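Local coordinates for LIM domain only protein 7 (Homo sapiens, PDB 2EAQ) that carries a PDZ domain, a module that probably binds the C-terminal tails of partner proteins in a groove between a strand and a helix, at residues Y62-S65 with K66-E69. Numbering follows the deposited sequence.
Sequences YNDS and KEWE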
loop_
_atom_site.group_PDB
_atom_site.type_symbol
_atom_site.label_atom_id
_atom_site.label_comp_id
_atom_site.label_asym_id
_atom_site.label_seq_id
_atom_site.Cartn_x
_atom_site.Cartn_y
_atom_site.Cartn_z
ATOM N N TYR A 62 -8.017 -2.962 11.967
ATOM C CA TYR A 62 -7.207 -3.627 12.949
ATOM C C TYR A 62 -7.783 -4.965 13.347
ATOM O O TYR A 62 -7.071 -5.809 13.876
ATOM C CB TYR A 62 -7.038 -2.814 14.217
ATOM C CG TYR A 62 -8.302 -2.593 14.942
ATOM C CD1 TYR A 62 -9.157 -1.555 14.558
ATOM C CD2 TYR A 62 -8.697 -3.440 15.938
ATOM C CE1 TYR A 62 -10.381 -1.384 15.155
ATOM C CE2 TYR A 62 -9.961 -3.282 16.562
ATOM C CZ TYR A 62 -10.775 -2.255 16.148
ATOM O OH TYR A 62 -12.012 -2.099 16.694
ATOM N N ASN A 63 -9.088 -5.151 13.130
ATOM C CA ASN A 63 -9.783 -6.421 13.473
ATOM C C ASN A 63 -9.556 -7.534 12.464
ATOM O O ASN A 63 -9.911 -8.692 12.730
ATOM C CB ASN A 63 -11.305 -6.219 13.532
ATOM C CG ASN A 63 -11.786 -5.770 14.851
ATOM O OD1 ASN A 63 -12.702 -4.930 14.936
ATOM N ND2 ASN A 63 -11.212 -6.336 15.912
ATOM N N ASP A 64 -9.056 -7.229 11.272
ATOM C CA ASP A 64 -8.763 -8.381 10.382
ATOM C C ASP A 64 -7.527 -8.185 9.529
ATOM O O ASP A 64 -7.572 -7.881 8.317
ATOM C CB ASP A 64 -9.936 -8.793 9.493
ATOM C CG ASP A 64 -9.846 -10.294 8.981
ATOM O OD1 ASP A 64 -8.777 -10.955 8.984
ATOM O OD2 ASP A 64 -10.907 -10.795 8.544
ATOM N N SER A 65 -6.406 -8.394 10.197
ATOM C CA SER A 65 -5.134 -8.321 9.545
ATOM C C SER A 65 -4.981 -9.513 8.631
ATOM O O SER A 65 -4.183 -9.449 7.722
ATOM C CB SER A 65 -3.961 -8.358 10.565
ATOM O OG SER A 65 -3.814 -9.625 11.235
ATOM N N LYS A 66 -5.688 -10.609 8.884
ATOM C CA LYS A 66 -5.532 -11.780 8.031
ATOM C C LYS A 66 -6.024 -11.423 6.623
ATOM O O LYS A 66 -5.327 -11.664 5.620
ATOM C CB LYS A 66 -6.352 -12.956 8.584
ATOM C CG LYS A 66 -6.207 -14.207 7.798
ATOM C CD LYS A 66 -4.777 -14.513 7.613
ATOM C CE LYS A 66 -4.611 -15.940 7.152
ATOM N NZ LYS A 66 -5.319 -16.798 8.179
ATOM N N GLU A 67 -7.236 -10.894 6.525
ATOM C CA GLU A 67 -7.763 -10.493 5.189
ATOM C C GLU A 67 -6.870 -9.437 4.570
ATOM O O GLU A 67 -6.674 -9.416 3.369
ATOM C CB GLU A 67 -9.180 -9.980 5.283
ATOM C CG GLU A 67 -10.100 -11.180 5.579
ATOM C CD GLU A 67 -11.526 -10.812 5.918
ATOM O OE1 GLU A 67 -11.900 -9.620 5.852
ATOM O OE2 GLU A 67 -12.284 -11.765 6.295
ATOM N N TRP A 68 -6.273 -8.575 5.385
ATOM C CA TRP A 68 -5.372 -7.575 4.825
ATOM C C TRP A 68 -4.176 -8.216 4.137
ATOM O O TRP A 68 -3.816 -7.908 2.958
ATOM C CB TRP A 68 -4.883 -6.668 5.937
ATOM C CG TRP A 68 -3.904 -5.669 5.334
ATOM C CD1 TRP A 68 -2.536 -5.717 5.342
ATOM C CD2 TRP A 68 -4.278 -4.545 4.572
ATOM N NE1 TRP A 68 -2.037 -4.677 4.607
ATOM C CE2 TRP A 68 -3.086 -3.937 4.117
ATOM C CE3 TRP A 68 -5.520 -3.969 4.227
ATOM C CZ2 TRP A 68 -3.086 -2.777 3.326
ATOM C CZ3 TRP A 68 -5.508 -2.813 3.448
ATOM C CH2 TRP A 68 -4.312 -2.231 3.007
ATOM N N GLU A 69 -3.545 -9.140 4.846
ATOM C CA GLU A 69 -2.430 -9.802 4.304
ATOM C C GLU A 69 -2.793 -10.578 3.060
ATOM O O GLU A 69 -2.023 -10.594 2.078
ATOM C CB GLU A 69 -1.787 -10.668 5.375
ATOM C CG GLU A 69 -1.149 -9.720 6.461
ATOM C CD GLU A 69 -0.375 -10.485 7.553
ATOM O OE1 GLU A 69 0.804 -10.140 7.758
ATOM O OE2 GLU A 69 -0.957 -11.415 8.172
HETATM O O HOH W 1 -2.366 -11.592 10.226
#
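Asp64, the N-cap residue, caps the first turn of helix 65-78: its OD1 accepts from Glu67 N at 2.9 Å, with an N-H...O angle of 166°. The amide comes from above the carboxylate plane. With CG anti to the backbone N (chi1 -158°), the carboxylate folds forward over the start of the helix, where its negative charge would probably interact favourably with the N-terminal end of the helix dipole. Its carbonyl opens the helical bonding: Asp64 O takes Trp68 N at a long 3.3 Å, followed by Ser65 O with Glu69 N at 3.0 Å. A water spans the same turn, 2.6 Å from Ser65 OG and donating to Glu69 OE2. On the flank of the cap the Glu67 chain crosses Asp64 at about a right angle, its CG 3.5 Å from Asp64 CG. The two carboxylates crowd each other closely enough that this part of the model is doubtful. The methylene of Trp68 packs on the turn, CB 3.4 Å from Ser65 O, while chi1 of 178° carries the indole away from the cap. That ring meets Phe60 edge-to-face and seats the first turn against both sheets, on Ile23 of strand 21-26 and Ile52 and Ile55 of strand 51-55; Ser65 touches Trp25 of strand 21-26. The capped turn joins the loop after strand 58-59 to the long helix that, as in other PDZ domains, probably flanks the peptide groove with strand 21-26.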